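Local coordinates for calcium uptake protein 3, mitochondrial (Homo sapiens, PDB 6AGI) that senses calcium through its EF-hands and, as a disulfide-linked heterodimer with MICU1, regulates the mitochondrial calcium uniporter channel, at residues B[350-355]-B[363-368]; B[266-271]-B[298-303]. All coordinates share one frame; numbering follows the deposited sequence.

Interaction 1: residues B[350-355]-B[363-368]; sequences KIFDVD and KEFIGI. With CA (calcium ion), chain G.
Glu364 reaches back to the calcium ion also bound by Asp353 and Asp355, so both ends of the third EF-hand loop meet at one metal. Asp353 OD1 binds the calcium ion at 2.4 Å and Glu364 OE2 at 2.6 Å; the Asp355 carboxylate binds it too, though its modelled position is doubtful, and Asp357 and Gln359 complete the site. Asp353 OD2, pointed off the metal, accepts a hydrogen bond from the amide of Asp358.

A hydrogen bond from Asp355 N to Glu364 OE1 (3.3 Å) joins the loop backbone to the other oxygen of the glutamate, though the position of that oxygen is less certain.

The apolar part is an edge-to-face aromatic pair. Phe365 presents its ring edge to one face of Phe352, centroids 5.0 Å apart, a direction set by a chi1 of -170° that turns CG away from the backbone N, while Ile351 CG2 lies against the opposite face. Replacing Phe352 by alanine removes the ring, and the edge of Phe365 would probably lose its aromatic partner, with a gap opened beside Leu265. Calcium thus bridges acidic groups that would otherwise probably repel, consistent with the ion fixing the loop's conformation.

Interaction 2: residues B[266-271]-B[298-303]; sequences LRYTNV and SFFQFL
Tyr268 and Phe300 both set CG anti to the carbonyl carbon (chi1 -57° and -67°), a setting that carries the tyrosine ring from the loop after helix 258-265 across to helix 293-304 and lets the phenylalanine ring meet one face of it. Phe300 CE1 lies over that face of Tyr268, displaced toward the rim, and comes within 3.5 Å of Tyr268 CZ. The ring planes are inclined at 51° with centroids 5.1 Å apart, an oblique meeting that is neither a parallel stack nor a T-shaped pair. Tyr268 OH is 3.7 Å from Phe300 CE1, so the hydroxyl end also lies against the phenylalanine.

One helical turn on, Leu303 brings a single methyl to the end of the tyrosine ring near CB: Leu303 CD1 stands 3.9 Å from Tyr268 CD2, with CG next nearest. The tyrosine therefore spans two residues spaced i and i+3 on the helix. Phe300 is also packed against Phe261, Ile264 and Leu265 of helix 258-265, and its ring meets that of Phe296.

The contact joins the loop after helix 258-265 to helix 293-304, the second helix of the degenerate EF-hand 2, away from the calcium sites. No hydrogen bond crosses between the segments, which implies cohesion through dispersion and shape rather than polar pairing.

From the N terminus, interaction 2 comes first: the loop at 266-271 runs on through helix 274-284 and the short strand 291-292 before helix 293-304 returns to it. The chain then passes through helices 325-336 and 342-352 to interaction 1, where the calcium loop closes over only seven intervening residues. The two closures follow in series, neither nesting nor crossing. In space they adjoin. Phe365 packs on Phe299 and Phe302 of helix 293-304, while Ile368 O probably accepts a hydrogen bond from Asn270 N. Segment 363-368 of EF-hand 3 is thereby tied to both segments of interaction 2, uniting the degenerate and calcium-binding EF-hands.

Interaction 1: residues B[350-355]-B[363-368]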
loop_
_atom_site.group_PDB
_atom_site.type_symbol
_atom_site.label_atom_id
_atom_site.label_comp_id
_atom_site.label_asym_id
_atom_site.label_seq_id
_atom_site.Cartn_x
_atom_site.Cartn_y
_atom_site.Cartn_z
ATOM N N LYS B 350 22.395 8.428 -6.586
ATOM C CA LYS B 350 22.891 9.143 -7.759
ATOM C C LYS B 350 21.894 9.105 -8.918
ATOM O O LYS B 350 21.891 10.002 -9.767
ATOM C CB LYS B 350 24.242 8.571 -8.196
ATOM C CG LYS B 350 25.473 9.451 -7.873
ATOM C CD LYS B 350 25.692 9.728 -6.381
ATOM C CE LYS B 350 27.030 10.442 -6.143
ATOM N NZ LYS B 350 27.320 11.527 -7.138
ATOM N N ILE B 351 21.040 8.090 -8.977
ATOM C CA ILE B 351 20.020 8.054 -10.017
ATOM C C ILE B 351 18.922 9.079 -9.736
ATOM O O ILE B 351 18.574 9.883 -10.606
ATOM C CB ILE B 351 19.460 6.628 -10.162
ATOM C CG1 ILE B 351 20.535 5.693 -10.698
ATOM C CG2 ILE B 351 18.269 6.593 -11.094
ATOM C CD1 ILE B 351 20.128 4.245 -10.627
ATOM N N PHE B 352 18.397 9.110 -8.503
ATOM C CA PHE B 352 17.201 9.896 -8.186
ATOM C C PHE B 352 17.445 11.243 -7.506
ATOM O O PHE B 352 16.517 12.062 -7.463
ATOM C CB PHE B 352 16.244 9.108 -7.281
ATOM C CG PHE B 352 15.739 7.840 -7.881
ATOM C CD1 PHE B 352 14.592 7.839 -8.656
ATOM C CD2 PHE B 352 16.405 6.647 -7.676
ATOM C CE1 PHE B 352 14.106 6.663 -9.212
ATOM C CE2 PHE B 352 15.931 5.468 -8.224
ATOM C CZ PHE B 352 14.776 5.472 -8.993
ATOM N N ASP B 353 18.616 11.475 -6.922
ATOM C CA ASP B 353 18.817 12.715 -6.180
ATOM C C ASP B 353 19.202 13.782 -7.209
ATOM O O ASP B 353 20.345 13.876 -7.657
ATOM C CB ASP B 353 19.879 12.521 -5.103
ATOM C CG ASP B 353 20.524 13.813 -4.632
ATOM O OD1 ASP B 353 19.844 14.857 -4.552
ATOM O OD2 ASP B 353 21.739 13.767 -4.350
ATOM N N VAL B 354 18.142 14.417 -7.710
ATOM C CA VAL B 354 18.188 15.500 -8.685
ATOM C C VAL B 354 18.684 16.809 -8.093
ATOM O O VAL B 354 19.477 17.528 -8.702
ATOM C CB VAL B 354 16.808 15.735 -9.329
ATOM C CG1 VAL B 354 16.365 14.502 -10.101
ATOM C CG2 VAL B 354 15.783 16.103 -8.265
ATOM N N ASP B 355 18.194 17.108 -6.892
ATOM C CA ASP B 355 18.552 18.323 -6.213
ATOM C C ASP B 355 20.087 18.275 -6.064
ATOM O O ASP B 355 20.742 19.317 -6.035
ATOM C CB ASP B 355 17.883 18.398 -4.842
ATOM C CG ASP B 355 18.279 17.248 -3.937
ATOM O OD1 ASP B 355 19.072 16.389 -4.377
ATOM O OD2 ASP B 355 17.799 17.204 -2.786
ATOM N N LYS B 363 9.164 13.269 -3.025
ATOM C CA LYS B 363 8.782 13.104 -4.420
ATOM C C LYS B 363 9.990 12.894 -5.325
ATOM O O LYS B 363 9.825 12.609 -6.512
ATOM C CB LYS B 363 7.910 14.293 -4.873
ATOM C CG LYS B 363 7.516 14.346 -6.374
ATOM C CD LYS B 363 8.571 15.080 -7.236
ATOM C CE LYS B 363 8.429 14.722 -8.734
ATOM N NZ LYS B 363 9.701 14.931 -9.490
ATOM N N GLU B 364 11.190 12.829 -4.759
ATOM C CA GLU B 364 12.319 12.379 -5.565
ATOM C C GLU B 364 12.288 10.859 -5.725
ATOM O O GLU B 364 12.644 10.330 -6.786
ATOM C CB GLU B 364 13.637 12.847 -4.949
ATOM C CG GLU B 364 13.776 14.342 -4.794
ATOM C CD GLU B 364 15.209 14.816 -4.938
ATOM O OE1 GLU B 364 15.543 15.488 -5.935
ATOM O OE2 GLU B 364 15.994 14.535 -4.012
ATOM N N PHE B 365 11.880 10.137 -4.682
ATOM C CA PHE B 365 11.756 8.689 -4.808
ATOM C C PHE B 365 10.311 8.201 -4.674
ATOM O O PHE B 365 9.700 7.790 -5.671
ATOM C CB PHE B 365 12.643 7.944 -3.793
ATOM C CG PHE B 365 12.708 6.475 -4.066
ATOM C CD1 PHE B 365 12.734 6.043 -5.392
ATOM C CD2 PHE B 365 12.633 5.529 -3.064
ATOM C CE1 PHE B 365 12.767 4.710 -5.714
ATOM C CE2 PHE B 365 12.658 4.168 -3.378
ATOM C CZ PHE B 365 12.721 3.765 -4.717
ATOM N N ILE B 366 9.744 8.232 -3.460
ATOM C CA ILE B 366 8.482 7.530 -3.205
ATOM C C ILE B 366 7.347 8.071 -4.070
ATOM O O ILE B 366 6.587 7.298 -4.677
ATOM C CB ILE B 366 8.115 7.594 -1.713
ATOM C CG1 ILE B 366 9.163 6.867 -0.864
ATOM C CG2 ILE B 366 6.713 7.071 -1.465
ATOM C CD1 ILE B 366 8.749 6.677 0.611
ATOM N N GLY B 367 7.217 9.400 -4.141
ATOM C CA GLY B 367 6.179 9.993 -4.972
ATOM C C GLY B 367 6.302 9.592 -6.426
ATOM O O GLY B 367 5.302 9.388 -7.119
ATOM N N ILE B 368 7.537 9.443 -6.900
ATOM C CA ILE B 368 7.768 9.160 -8.306
ATOM C C ILE B 368 7.410 7.721 -8.699
ATOM O O ILE B 368 7.146 7.472 -9.880
ATOM C CB ILE B 368 9.214 9.591 -8.649
ATOM C CG1 ILE B 368 9.204 11.079 -8.996
ATOM C CG2 ILE B 368 9.825 8.782 -9.775
ATOM C CD1 ILE B 368 8.693 11.403 -10.386
HETATM CA CA CA G . 18.196 15.301 -2.845
#

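Interaction 2: residues B[266-271]-B[298-303]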
loop_
_atom_site.group_PDB
_atom_site.type_symbol
_atom_site.label_atom_id
_atom_site.label_comp_id
_atom_site.label_asym_id
_atom_site.label_seq_id
_atom_site.Cartn_x
_atom_site.Cartn_y
_atom_site.Cartn_z
ATOM N N LEU B 266 13.072 2.920 -15.199
ATOM C CA LEU B 266 12.108 3.881 -15.716
ATOM C C LEU B 266 10.782 3.247 -16.097
ATOM O O LEU B 266 9.795 3.975 -16.271
ATOM C CB LEU B 266 12.665 4.653 -16.906
ATOM C CG LEU B 266 13.273 5.981 -16.430
ATOM C CD1 LEU B 266 14.218 5.835 -15.226
ATOM C CD2 LEU B 266 13.929 6.755 -17.574
ATOM N N ARG B 267 10.711 1.923 -16.234
ATOM C CA ARG B 267 9.382 1.351 -16.397
ATOM C C ARG B 267 8.542 1.492 -15.129
ATOM O O ARG B 267 7.311 1.644 -15.221
ATOM C CB ARG B 267 9.549 -0.130 -16.805
ATOM N N TYR B 268 9.165 1.706 -13.972
ATOM C CA TYR B 268 8.429 1.746 -12.722
ATOM C C TYR B 268 8.206 3.170 -12.261
ATOM O O TYR B 268 7.706 3.390 -11.149
ATOM C CB TYR B 268 9.154 0.954 -11.634
ATOM C CG TYR B 268 9.425 -0.497 -11.987
ATOM C CD1 TYR B 268 10.293 -0.826 -13.032
ATOM C CD2 TYR B 268 8.821 -1.541 -11.281
ATOM C CE1 TYR B 268 10.539 -2.139 -13.363
ATOM C CE2 TYR B 268 9.069 -2.857 -11.604
ATOM C CZ TYR B 268 9.923 -3.144 -12.637
ATOM O OH TYR B 268 10.181 -4.447 -12.956
ATOM N N THR B 269 8.581 4.144 -13.077
ATOM C CA THR B 269 8.572 5.535 -12.670
ATOM C C THR B 269 7.628 6.320 -13.563
ATOM O O THR B 269 7.345 5.943 -14.708
ATOM C CB THR B 269 9.964 6.161 -12.760
ATOM O OG1 THR B 269 10.438 6.046 -14.109
ATOM C CG2 THR B 269 10.918 5.428 -11.850
ATOM N N ASN B 270 7.157 7.433 -13.013
ATOM C CA ASN B 270 6.468 8.483 -13.751
ATOM C C ASN B 270 7.462 9.554 -14.198
ATOM O O ASN B 270 7.260 10.744 -13.965
ATOM C CB ASN B 270 5.358 9.070 -12.882
ATOM C CG ASN B 270 4.216 8.080 -12.635
ATOM O OD1 ASN B 270 3.779 7.375 -13.547
ATOM N ND2 ASN B 270 3.740 8.022 -11.396
ATOM N N VAL B 271 8.568 9.140 -14.820
ATOM C CA VAL B 271 9.599 10.098 -15.225
ATOM C C VAL B 271 9.080 10.913 -16.403
ATOM O O VAL B 271 8.876 10.376 -17.498
ATOM C CB VAL B 271 10.915 9.386 -15.580
ATOM N N SER B 298 17.203 -7.573 -4.703
ATOM C CA SER B 298 16.937 -6.787 -3.502
ATOM C C SER B 298 16.053 -5.600 -3.831
ATOM O O SER B 298 15.002 -5.385 -3.214
ATOM C CB SER B 298 18.248 -6.323 -2.892
ATOM O OG SER B 298 18.746 -7.325 -2.024
ATOM N N PHE B 299 16.449 -4.843 -4.848
ATOM C CA PHE B 299 15.736 -3.611 -5.139
ATOM C C PHE B 299 14.333 -3.868 -5.674
ATOM O O PHE B 299 13.400 -3.140 -5.318
ATOM C CB PHE B 299 16.539 -2.745 -6.107
ATOM C CG PHE B 299 15.905 -1.439 -6.398
ATOM C CD1 PHE B 299 16.121 -0.375 -5.548
ATOM C CD2 PHE B 299 15.046 -1.272 -7.460
ATOM C CE1 PHE B 299 15.530 0.840 -5.774
ATOM C CE2 PHE B 299 14.452 -0.059 -7.684
ATOM C CZ PHE B 299 14.697 0.997 -6.850
ATOM N N PHE B 300 14.121 -4.919 -6.455
ATOM C CA PHE B 300 12.725 -5.089 -6.849
ATOM C C PHE B 300 11.844 -5.735 -5.762
ATOM O O PHE B 300 10.648 -5.403 -5.652
ATOM C CB PHE B 300 12.678 -5.794 -8.201
ATOM C CG PHE B 300 13.234 -4.927 -9.309
ATOM C CD1 PHE B 300 12.439 -3.959 -9.907
ATOM C CD2 PHE B 300 14.572 -4.987 -9.666
ATOM C CE1 PHE B 300 12.934 -3.116 -10.877
ATOM C CE2 PHE B 300 15.079 -4.150 -10.650
ATOM C CZ PHE B 300 14.251 -3.212 -11.254
ATOM N N GLN B 301 12.396 -6.573 -4.892
ATOM C CA GLN B 301 11.609 -6.985 -3.733
ATOM C C GLN B 301 11.200 -5.769 -2.917
ATOM O O GLN B 301 10.031 -5.638 -2.492
ATOM C CB GLN B 301 12.390 -7.993 -2.892
ATOM C CG GLN B 301 12.159 -9.434 -3.345
ATOM C CD GLN B 301 13.250 -10.386 -2.896
ATOM O OE1 GLN B 301 14.110 -10.041 -2.080
ATOM N NE2 GLN B 301 13.241 -11.587 -3.463
ATOM N N PHE B 302 12.146 -4.845 -2.729
ATOM C CA PHE B 302 11.854 -3.599 -2.022
ATOM C C PHE B 302 10.767 -2.784 -2.732
ATOM O O PHE B 302 9.861 -2.230 -2.080
ATOM C CB PHE B 302 13.141 -2.792 -1.897
ATOM C CG PHE B 302 12.921 -1.351 -1.620
ATOM C CD1 PHE B 302 12.347 -0.945 -0.423
ATOM C CD2 PHE B 302 13.223 -0.402 -2.570
ATOM C CE1 PHE B 302 12.118 0.395 -0.175
ATOM C CE2 PHE B 302 12.984 0.936 -2.327
ATOM C CZ PHE B 302 12.434 1.340 -1.132
ATOM N N LEU B 303 10.795 -2.742 -4.076
ATOM C CA LEU B 303 9.728 -2.014 -4.770
ATOM C C LEU B 303 8.386 -2.665 -4.545
ATOM O O LEU B 303 7.362 -1.969 -4.537
ATOM C CB LEU B 303 9.955 -1.900 -6.275
ATOM C CG LEU B 303 11.026 -0.921 -6.693
ATOM C CD1 LEU B 303 11.072 -0.739 -8.211
ATOM C CD2 LEU B 303 10.827 0.378 -5.929
#